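Local coordinates for protein aspartate aminotransferase (Plasmodium falciparum, PDB 3K7Y) that probably catalyses the pyridoxal phosphate-dependent transfer of an amino group from L-aspartate to 2-oxoglutarate, giving oxaloacetate and L-glutamate, and works as a homodimer, at residues S182-N190 with K350-V358; D26-G37 with H372-N382. All blocks are in the same frame, centred on the assembly; numbering follows the deposited sequence.

Interaction 1: residues S182-N190 with K350-V358. With PLP (pyridoxal-5'-phosphate), chain B.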
loop_
_atom_site.group_PDB
_atom_site.type_symbol
_atom_site.label_atom_id
_atom_site.label_comp_id
_atom_site.label_asym_id
_atom_site.label_seq_id
_atom_site.Cartn_x
_atom_site.Cartn_y
_atom_site.Cartn_z
ATOM N N SER A 182 -11.367 14.812 17.715
ATOM C CA SER A 182 -12.770 14.465 17.583
ATOM C C SER A 182 -12.878 12.965 17.406
ATOM O O SER A 182 -11.956 12.340 16.906
ATOM C CB SER A 182 -13.378 15.208 16.389
ATOM O OG SER A 182 -14.761 14.931 16.247
ATOM N N CYS A 183 -13.999 12.403 17.849
ATOM C CA CYS A 183 -14.278 10.962 17.773
ATOM C C CYS A 183 -13.181 10.054 18.322
ATOM O O CYS A 183 -12.973 8.948 17.822
ATOM C CB CYS A 183 -14.636 10.571 16.344
ATOM S SG CYS A 183 -16.084 11.450 15.791
ATOM N N TYR A 184 -12.509 10.528 19.368
ATOM C CA TYR A 184 -11.338 9.881 19.936
ATOM C C TYR A 184 -11.468 8.367 19.991
ATOM O O TYR A 184 -12.492 7.830 20.415
ATOM C CB TYR A 184 -11.088 10.424 21.335
ATOM C CG TYR A 184 -9.678 10.242 21.826
ATOM C CD1 TYR A 184 -9.190 8.981 22.179
ATOM C CD2 TYR A 184 -8.821 11.338 21.954
ATOM C CE1 TYR A 184 -7.877 8.817 22.645
ATOM C CE2 TYR A 184 -7.494 11.185 22.428
ATOM C CZ TYR A 184 -7.037 9.924 22.773
ATOM O OH TYR A 184 -5.742 9.777 23.232
ATOM N N ASN A 185 -10.419 7.691 19.535
ATOM C CA ASN A 185 -10.304 6.236 19.609
ATOM C C ASN A 185 -9.173 5.827 20.561
ATOM O O ASN A 185 -8.007 6.035 20.249
ATOM C CB ASN A 185 -10.060 5.670 18.210
ATOM C CG ASN A 185 -9.969 4.157 18.192
ATOM O OD1 ASN A 185 -9.725 3.516 19.214
ATOM N ND2 ASN A 185 -10.163 3.576 17.018
ATOM N N PRO A 186 -9.510 5.215 21.715
ATOM C CA PRO A 186 -10.823 4.731 22.186
ATOM C C PRO A 186 -11.774 5.674 22.953
ATOM O O PRO A 186 -12.979 5.427 22.933
ATOM C CB PRO A 186 -10.445 3.568 23.099
ATOM C CG PRO A 186 -9.138 3.978 23.666
ATOM C CD PRO A 186 -8.418 4.771 22.602
ATOM N N CYS A 187 -11.266 6.709 23.630
ATOM C CA CYS A 187 -12.104 7.575 24.524
ATOM C C CYS A 187 -13.485 8.007 24.035
ATOM O O CYS A 187 -14.416 8.044 24.814
ATOM C CB CYS A 187 -11.342 8.822 24.953
ATOM S SG CYS A 187 -9.850 8.369 25.791
ATOM N N SER A 188 -13.606 8.354 22.760
ATOM C CA SER A 188 -14.872 8.793 22.194
ATOM C C SER A 188 -15.284 10.142 22.773
ATOM O O SER A 188 -16.465 10.442 22.871
ATOM C CB SER A 188 -15.970 7.757 22.457
ATOM O OG SER A 188 -15.470 6.441 22.332
ATOM N N VAL A 189 -14.299 10.950 23.141
ATOM C CA VAL A 189 -14.521 12.251 23.762
ATOM C C VAL A 189 -13.839 13.306 22.889
ATOM O O VAL A 189 -12.636 13.223 22.684
ATOM C CB VAL A 189 -13.888 12.275 25.200
ATOM C CG1 VAL A 189 -14.040 13.618 25.844
ATOM C CG2 VAL A 189 -14.503 11.216 26.104
ATOM N N ASN A 190 -14.593 14.269 22.357
ATOM C CA ASN A 190 -13.999 15.356 21.534
ATOM C C ASN A 190 -13.690 16.639 22.322
ATOM O O ASN A 190 -14.321 16.906 23.346
ATOM C CB ASN A 190 -14.795 15.660 20.235
ATOM C CG ASN A 190 -16.249 15.159 20.265
ATOM O OD1 ASN A 190 -16.571 14.169 20.922
ATOM N ND2 ASN A 190 -17.124 15.836 19.524
ATOM N N LYS A 350 -22.436 11.835 26.930
ATOM C CA LYS A 350 -21.567 12.916 26.442
ATOM C C LYS A 350 -20.726 12.438 25.256
ATOM O O LYS A 350 -20.571 13.145 24.255
ATOM C CB LYS A 350 -20.606 13.410 27.544
ATOM C CG LYS A 350 -21.238 14.085 28.770
ATOM C CD LYS A 350 -21.772 13.082 29.807
ATOM C CE LYS A 350 -22.984 13.630 30.575
ATOM N NZ LYS A 350 -22.649 14.385 31.834
ATOM N N GLN A 351 -20.188 11.223 25.389
ATOM C CA GLN A 351 -19.297 10.599 24.402
ATOM C C GLN A 351 -19.781 10.652 22.944
ATOM O O GLN A 351 -20.986 10.755 22.683
ATOM C CB GLN A 351 -18.999 9.156 24.817
ATOM C CG GLN A 351 -17.971 9.067 25.909
ATOM C CD GLN A 351 -17.745 7.662 26.417
ATOM O OE1 GLN A 351 -18.476 6.717 26.085
ATOM N NE2 GLN A 351 -16.721 7.516 27.247
ATOM N N ARG A 352 -18.837 10.570 22.004
ATOM C CA ARG A 352 -19.154 10.718 20.599
ATOM C C ARG A 352 -18.178 9.989 19.729
ATOM O O ARG A 352 -17.007 9.906 20.046
ATOM C CB ARG A 352 -19.155 12.195 20.216
ATOM C CG ARG A 352 -20.396 12.594 19.486
ATOM C CD ARG A 352 -21.593 12.332 20.350
ATOM N NE ARG A 352 -22.471 13.484 20.462
ATOM C CZ ARG A 352 -23.401 13.596 21.399
ATOM N NH1 ARG A 352 -24.170 14.663 21.432
ATOM N NH2 ARG A 352 -23.562 12.636 22.299
ATOM N N GLY A 353 -18.677 9.496 18.603
ATOM C CA GLY A 353 -17.873 8.743 17.646
ATOM C C GLY A 353 -18.515 7.386 17.405
ATOM O O GLY A 353 -19.699 7.177 17.704
ATOM N N LEU A 354 -17.718 6.455 16.891
ATOM C CA LEU A 354 -18.178 5.117 16.565
ATOM C C LEU A 354 -18.315 4.246 17.823
ATOM O O LEU A 354 -19.059 3.250 17.821
ATOM C CB LEU A 354 -17.167 4.495 15.605
ATOM C CG LEU A 354 -17.600 3.830 14.298
ATOM C CD1 LEU A 354 -16.545 4.067 13.251
ATOM C CD2 LEU A 354 -17.849 2.330 14.458
ATOM N N PHE A 355 -17.587 4.614 18.884
ATOM C CA PHE A 355 -17.573 3.825 20.123
ATOM C C PHE A 355 -18.108 4.548 21.360
ATOM O O PHE A 355 -18.341 5.753 21.354
ATOM C CB PHE A 355 -16.154 3.344 20.475
ATOM C CG PHE A 355 -15.354 2.855 19.313
ATOM C CD1 PHE A 355 -15.578 1.604 18.774
ATOM C CD2 PHE A 355 -14.349 3.647 18.775
ATOM C CE1 PHE A 355 -14.818 1.167 17.695
ATOM C CE2 PHE A 355 -13.595 3.220 17.708
ATOM C CZ PHE A 355 -13.824 1.987 17.166
ATOM N N SER A 356 -18.294 3.779 22.425
ATOM C CA SER A 356 -18.312 4.338 23.766
ATOM C C SER A 356 -17.152 3.703 24.529
ATOM O O SER A 356 -16.667 2.641 24.139
ATOM C CB SER A 356 -19.649 4.086 24.463
ATOM O OG SER A 356 -20.570 5.120 24.164
ATOM N N PHE A 357 -16.697 4.368 25.588
ATOM C CA PHE A 357 -15.552 3.913 26.356
ATOM C C PHE A 357 -15.951 3.835 27.828
ATOM O O PHE A 357 -16.181 4.867 28.471
ATOM C CB PHE A 357 -14.387 4.881 26.153
ATOM C CG PHE A 357 -13.082 4.441 26.782
ATOM C CD1 PHE A 357 -12.596 3.149 26.605
ATOM C CD2 PHE A 357 -12.310 5.351 27.501
ATOM C CE1 PHE A 357 -11.382 2.761 27.179
ATOM C CE2 PHE A 357 -11.099 4.975 28.072
ATOM C CZ PHE A 357 -10.633 3.681 27.913
ATOM N N VAL A 358 -16.051 2.612 28.351
ATOM C CA VAL A 358 -16.485 2.387 29.727
ATOM C C VAL A 358 -15.398 1.626 30.497
ATOM O O VAL A 358 -15.447 0.394 30.575
ATOM C CB VAL A 358 -17.831 1.587 29.753
ATOM C CG1 VAL A 358 -18.382 1.412 31.183
ATOM C CG2 VAL A 358 -18.868 2.254 28.871
HETATM N N1 PLP B . -6.458 6.591 13.190
HETATM C C2 PLP B . -7.496 6.237 14.014
HETATM C C2A PLP B . -7.705 7.019 15.255
HETATM C C3 PLP B . -8.324 5.180 13.671
HETATM O O3 PLP B . -9.374 4.837 14.485
HETATM C C4 PLP B . -8.089 4.469 12.492
HETATM C C4A PLP B . -9.096 3.433 12.097
HETATM O O4A PLP B . -10.025 3.752 11.342
HETATM C C5 PLP B . -7.031 4.829 11.635
HETATM C C6 PLP B . -6.214 5.897 12.012
HETATM C C5A PLP B . -6.678 4.107 10.332
HETATM O O4P PLP B . -7.736 3.892 9.413
HETATM P P PLP B . -7.506 2.989 8.087
HETATM O O1P PLP B . -8.424 3.412 6.976
HETATM O O2P PLP B . -7.879 1.563 8.391
HETATM O O3P PLP B . -6.065 3.155 7.660
#
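A cis peptide bond joins Asn-185 to Pro-186, and both residues meet phenylalanines of 350-358. Such a cis Asn-Pro step is a known feature of aspartate aminotransferases. The two side chains go to different rings. Pro-186 CB lies over one face of Phe-357, 4.1 Å from CD1. Asn-185 ND2 sits 3.5 Å from Phe-355 CE2, with amide and ring planes 60° apart. CG of Asn-185 is anti to its backbone N (chi1 -178°), which extends the amide to the cofactor. There ND2 donates to O3 of pyridoxal phosphate at 2.9 Å. OD1 accepts from Arg-380, so both ends of the amide are used. Arg-380 also makes a cation-pi contact with Phe-355.

Further along, Arg-352 N donates to Ser-188 O. Ser-188 OG turns back to Pro-186 O at 2.8 Å. Gln-351 ties its own segment together: NE2 meets a lone pair of Phe-357 O at 3.0 Å, and OE1 accepts from Phe-357 N. Gly-353 CA faces Cys-183 SG at 3.7 Å. The Asn-185 bond to O3 probably stabilises negative charge on that oxygen and so helps tune the cofactor.

Interaction 2: residues D26-G37 with H372-N382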
loop_
_atom_site.group_PDB
_atom_site.type_symbol
_atom_site.label_atom_id
_atom_site.label_comp_id
_atom_site.label_asym_id
_atom_site.label_seq_id
_atom_site.Cartn_x
_atom_site.Cartn_y
_atom_site.Cartn_z
ATOM N N ASP A 26 -16.464 -19.518 17.711
ATOM C CA ASP A 26 -17.382 -20.361 18.477
ATOM C C ASP A 26 -18.671 -20.708 17.722
ATOM O O ASP A 26 -19.032 -20.043 16.743
ATOM C CB ASP A 26 -17.697 -19.747 19.844
ATOM C CG ASP A 26 -18.358 -20.748 20.795
ATOM O OD1 ASP A 26 -17.677 -21.714 21.220
ATOM O OD2 ASP A 26 -19.562 -20.569 21.115
ATOM N N THR A 27 -19.346 -21.757 18.200
ATOM C CA THR A 27 -20.543 -22.321 17.563
ATOM C C THR A 27 -21.815 -21.467 17.684
ATOM O O THR A 27 -22.605 -21.422 16.739
ATOM C CB THR A 27 -20.879 -23.739 18.103
ATOM O OG1 THR A 27 -19.716 -24.335 18.689
ATOM C CG2 THR A 27 -21.408 -24.631 16.978
ATOM N N CYS A 28 -22.016 -20.815 18.835
ATOM C CA CYS A 28 -23.244 -20.053 19.117
ATOM C C CYS A 28 -23.623 -18.993 18.051
ATOM O O CYS A 28 -22.803 -18.175 17.655
ATOM C CB CYS A 28 -23.148 -19.407 20.505
ATOM S SG CYS A 28 -24.738 -19.180 21.338
ATOM N N GLU A 29 -24.858 -19.049 17.563
ATOM C CA GLU A 29 -25.471 -17.944 16.829
ATOM C C GLU A 29 -26.020 -17.007 17.918
ATOM O O GLU A 29 -26.030 -17.372 19.097
ATOM C CB GLU A 29 -26.569 -18.497 15.913
ATOM C CG GLU A 29 -27.665 -17.526 15.494
ATOM C CD GLU A 29 -29.044 -18.188 15.402
ATOM O OE1 GLU A 29 -29.378 -19.042 16.262
ATOM O OE2 GLU A 29 -29.802 -17.840 14.472
ATOM N N GLU A 30 -26.461 -15.807 17.547
ATOM C CA GLU A 30 -26.760 -14.768 18.544
ATOM C C GLU A 30 -25.453 -14.307 19.226
ATOM O O GLU A 30 -25.456 -13.705 20.306
ATOM C CB GLU A 30 -27.848 -15.217 19.550
ATOM C CG GLU A 30 -27.840 -14.458 20.888
ATOM C CD GLU A 30 -29.211 -14.261 21.504
ATOM O OE1 GLU A 30 -29.846 -15.260 21.899
ATOM O OE2 GLU A 30 -29.650 -13.096 21.607
ATOM N N LYS A 31 -24.329 -14.594 18.575
ATOM C CA LYS A 31 -23.063 -13.999 18.961
ATOM C C LYS A 31 -23.147 -12.506 18.672
ATOM O O LYS A 31 -23.753 -12.094 17.682
ATOM C CB LYS A 31 -21.902 -14.635 18.197
ATOM C CG LYS A 31 -21.358 -15.914 18.829
ATOM C CD LYS A 31 -20.103 -16.438 18.116
ATOM C CE LYS A 31 -20.332 -16.737 16.628
ATOM N NZ LYS A 31 -19.096 -17.173 15.917
ATOM N N ILE A 32 -22.565 -11.701 19.557
ATOM C CA ILE A 32 -22.585 -10.245 19.401
ATOM C C ILE A 32 -21.191 -9.623 19.256
ATOM O O ILE A 32 -20.266 -9.904 20.024
ATOM C CB ILE A 32 -23.408 -9.539 20.507
ATOM C CG1 ILE A 32 -24.872 -9.992 20.439
ATOM C CG2 ILE A 32 -23.340 -8.029 20.356
ATOM C CD1 ILE A 32 -25.702 -9.678 21.669
ATOM N N ASN A 33 -21.108 -8.744 18.263
ATOM C CA ASN A 33 -19.896 -8.153 17.717
ATOM C C ASN A 33 -19.703 -6.706 18.143
ATOM O O ASN A 33 -20.193 -5.799 17.469
ATOM C CB ASN A 33 -20.053 -8.156 16.197
ATOM C CG ASN A 33 -21.525 -7.953 15.748
ATOM O OD1 ASN A 33 -22.367 -8.844 15.914
ATOM N ND2 ASN A 33 -21.822 -6.783 15.182
ATOM N N LEU A 34 -18.998 -6.471 19.244
ATOM C CA LEU A 34 -18.852 -5.095 19.740
ATOM C C LEU A 34 -17.403 -4.624 19.866
ATOM O O LEU A 34 -17.091 -3.789 20.708
ATOM C CB LEU A 34 -19.591 -4.913 21.075
ATOM C CG LEU A 34 -21.083 -5.268 21.203
ATOM C CD1 LEU A 34 -21.559 -5.094 22.630
ATOM C CD2 LEU A 34 -21.964 -4.454 20.256
ATOM N N SER A 35 -16.530 -5.137 19.008
ATOM C CA SER A 35 -15.093 -4.878 19.105
ATOM C C SER A 35 -14.543 -4.352 17.787
ATOM O O SER A 35 -13.629 -3.516 17.759
ATOM C CB SER A 35 -14.373 -6.167 19.461
ATOM O OG SER A 35 -14.688 -7.158 18.502
ATOM N N ILE A 36 -15.116 -4.874 16.703
ATOM C CA ILE A 36 -14.793 -4.517 15.321
ATOM C C ILE A 36 -14.733 -3.003 15.091
ATOM O O ILE A 36 -15.613 -2.257 15.533
ATOM C CB ILE A 36 -15.797 -5.189 14.308
ATOM C CG1 ILE A 36 -17.083 -5.689 15.009
ATOM C CG2 ILE A 36 -15.117 -6.314 13.525
ATOM C CD1 ILE A 36 -16.957 -7.039 15.785
ATOM N N GLY A 37 -13.681 -2.560 14.406
ATOM C CA GLY A 37 -13.520 -1.146 14.060
ATOM C C GLY A 37 -14.605 -0.629 13.126
ATOM O O GLY A 37 -14.828 0.575 13.036
ATOM N N HIS A 372 -22.493 -14.630 24.799
ATOM C CA HIS A 372 -21.793 -14.605 23.523
ATOM C C HIS A 372 -21.609 -13.197 22.958
ATOM O O HIS A 372 -21.878 -12.917 21.785
ATOM C CB HIS A 372 -22.385 -15.661 22.579
ATOM C CG HIS A 372 -22.422 -17.029 23.194
ATOM N ND1 HIS A 372 -23.563 -17.562 23.758
ATOM C CD2 HIS A 372 -21.437 -17.937 23.407
ATOM C CE1 HIS A 372 -23.289 -18.754 24.263
ATOM N NE2 HIS A 372 -22.006 -19.007 24.060
ATOM N N ILE A 373 -21.097 -12.325 23.826
ATOM C CA ILE A 373 -20.845 -10.919 23.487
ATOM C C ILE A 373 -19.369 -10.501 23.615
ATOM O O ILE A 373 -18.752 -10.680 24.672
ATOM C CB ILE A 373 -21.736 -9.957 24.312
ATOM C CG1 ILE A 373 -21.175 -8.534 24.202
ATOM C CG2 ILE A 373 -21.896 -10.435 25.756
ATOM C CD1 ILE A 373 -21.340 -7.667 25.424
ATOM N N TYR A 374 -18.820 -9.927 22.544
ATOM C CA TYR A 374 -17.390 -9.571 22.498
ATOM C C TYR A 374 -17.103 -8.061 22.447
ATOM O O TYR A 374 -17.758 -7.301 21.736
ATOM C CB TYR A 374 -16.647 -10.344 21.383
ATOM C CG TYR A 374 -16.992 -11.810 21.374
ATOM C CD1 TYR A 374 -17.987 -12.303 20.532
ATOM C CD2 TYR A 374 -16.355 -12.703 22.233
ATOM C CE1 TYR A 374 -18.333 -13.657 20.532
ATOM C CE2 TYR A 374 -16.693 -14.070 22.250
ATOM C CZ TYR A 374 -17.683 -14.539 21.395
ATOM O OH TYR A 374 -18.033 -15.878 21.381
ATOM N N ILE A 375 -16.078 -7.673 23.199
ATOM C CA ILE A 375 -15.824 -6.299 23.630
ATOM C C ILE A 375 -14.308 -6.185 23.828
ATOM O O ILE A 375 -13.678 -7.166 24.191
ATOM C CB ILE A 375 -16.565 -6.065 24.971
ATOM C CG1 ILE A 375 -15.973 -4.916 25.782
ATOM C CG2 ILE A 375 -16.497 -7.336 25.820
ATOM C CD1 ILE A 375 -16.056 -5.122 27.289
ATOM N N ILE A 376 -13.717 -5.018 23.596
ATOM C CA ILE A 376 -12.264 -4.885 23.772
ATOM C C ILE A 376 -11.837 -4.919 25.261
ATOM O O ILE A 376 -12.569 -4.488 26.152
ATOM C CB ILE A 376 -11.672 -3.644 23.024
ATOM C CG1 ILE A 376 -12.110 -3.622 21.553
ATOM C CG2 ILE A 376 -10.141 -3.598 23.115
ATOM C CD1 ILE A 376 -13.247 -2.585 21.249
ATOM N N ASN A 377 -10.641 -5.454 25.502
ATOM C CA ASN A 377 -10.032 -5.595 26.839
ATOM C C ASN A 377 -10.064 -4.366 27.735
ATOM O O ASN A 377 -9.980 -4.499 28.959
ATOM C CB ASN A 377 -8.564 -6.037 26.698
ATOM C CG ASN A 377 -8.420 -7.289 25.861
ATOM O OD1 ASN A 377 -7.986 -7.234 24.695
ATOM N ND2 ASN A 377 -8.823 -8.433 26.434
ATOM N N ASN A 378 -10.155 -3.178 27.138
ATOM C CA ASN A 378 -10.034 -1.924 27.899
ATOM C C ASN A 378 -11.345 -1.189 28.244
ATOM O O ASN A 378 -11.319 -0.186 28.972
ATOM C CB ASN A 378 -9.021 -0.965 27.229
ATOM C CG ASN A 378 -9.454 -0.487 25.826
ATOM O OD1 ASN A 378 -8.661 0.118 25.110
ATOM N ND2 ASN A 378 -10.693 -0.756 25.438
ATOM N N GLY A 379 -12.469 -1.688 27.726
ATOM C CA GLY A 379 -13.750 -1.035 27.894
ATOM C C GLY A 379 -14.402 -0.499 26.624
ATOM O O GLY A 379 -15.598 -0.238 26.634
ATOM N N ARG A 380 -13.640 -0.321 25.536
ATOM C CA ARG A 380 -14.168 0.254 24.269
ATOM C C ARG A 380 -15.333 -0.543 23.663
ATOM O O ARG A 380 -15.353 -1.781 23.711
ATOM C CB ARG A 380 -13.063 0.420 23.223
ATOM C CG ARG A 380 -13.483 1.294 22.040
ATOM C CD ARG A 380 -12.438 1.353 20.923
ATOM N NE ARG A 380 -12.522 0.223 19.991
ATOM C CZ ARG A 380 -11.741 0.062 18.924
ATOM N NH1 ARG A 380 -10.797 0.956 18.628
ATOM N NH2 ARG A 380 -11.907 -0.998 18.138
ATOM N N ILE A 381 -16.298 0.155 23.075
ATOM C CA ILE A 381 -17.531 -0.506 22.656
ATOM C C ILE A 381 -18.060 -0.009 21.339
ATOM O O ILE A 381 -18.411 1.165 21.202
ATOM C CB ILE A 381 -18.611 -0.322 23.712
ATOM C CG1 ILE A 381 -18.667 -1.536 24.621
ATOM C CG2 ILE A 381 -19.980 -0.080 23.094
ATOM C CD1 ILE A 381 -19.474 -1.247 25.852
ATOM N N ASN A 382 -18.139 -0.921 20.380
ATOM C CA ASN A 382 -18.733 -0.614 19.103
ATOM C C ASN A 382 -20.243 -0.437 19.265
ATOM O O ASN A 382 -20.990 -1.415 19.381
ATOM C CB ASN A 382 -18.406 -1.698 18.078
ATOM C CG ASN A 382 -18.615 -1.228 16.664
ATOM O OD1 ASN A 382 -18.376 -0.066 16.356
ATOM N ND2 ASN A 382 -19.071 -2.124 15.791
#
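Lys-31 NZ is gripped by two backbone carbonyls, Asp-26 O at 3.0 Å and Phe-23 O, while its aliphatic chain leans on Tyr-374. CD comes to the edge of the tyrosine ring, 3.9 Å from OH; the bend at chi3 (-58°) then carries NZ to the carbonyls. Nearby, Cys-28 lies on one face of the His-372 imidazole. Its CB is 3.5 Å from the ring centroid, almost on the normal, in a CH-pi contact. Its SG sits over the same ring, nearer the rim. The Asp-26 carboxylate is nearly parallel to that ring, and OD2 stays 4.1 Å from His-372 NE2. The acid may modestly raise the proton affinity of the imidazole.

Between these residues and the active site runs a two-stranded parallel sheet, 32-33 beside 373-374, in the small domain of this aminotransferase fold. Ile-32 N donates to His-372 O, and Tyr-374 N donates to Ile-32 O at 2.9 Å. Ile-32 and Ile-373 share one face, where Leu-34 CD1 reaches Ile-373 CG1 at 3.8 Å. Helix 390-403 packs on Ile-32. Asn-33 and Tyr-374 are on the other face and touch helix 15-23.

Past the sheet, 26-37 moves over to strand 380-382, and Asn-382 N donates to Leu-34 O from above the carbonyl plane. Arg-380 NH2 meets Ser-35 O at 3.1 Å, with the oxygen in the guanidinium plane. Its NH1 serves Asn-185. In related aspartate aminotransferases the corresponding arginine binds the substrate alpha-carboxylate, and Arg-380 probably does the same here.

Overall arrangement
The centres of the two interactions are about 17 Å apart. Along the chain the order is 26-37, 182-190, 350-358, 372-382, so interaction 2 brackets interaction 1. Strands 355-357 and 380-382 pair in an antiparallel sheet and join the contacts directly; Ser-356 N lies 2.9 Å from Ile-381 O, probably hydrogen-bonded. A second link is polar and runs through Asn-185 and Arg-380. Segment 182-190 follows strand 176-179 of the large mixed sheet, whereas the other three belong to the smaller C-terminal part of the fold and the N-terminal segment beside it. Together they connect the cofactor pocket beside the large sheet to the probable substrate-binding arginine.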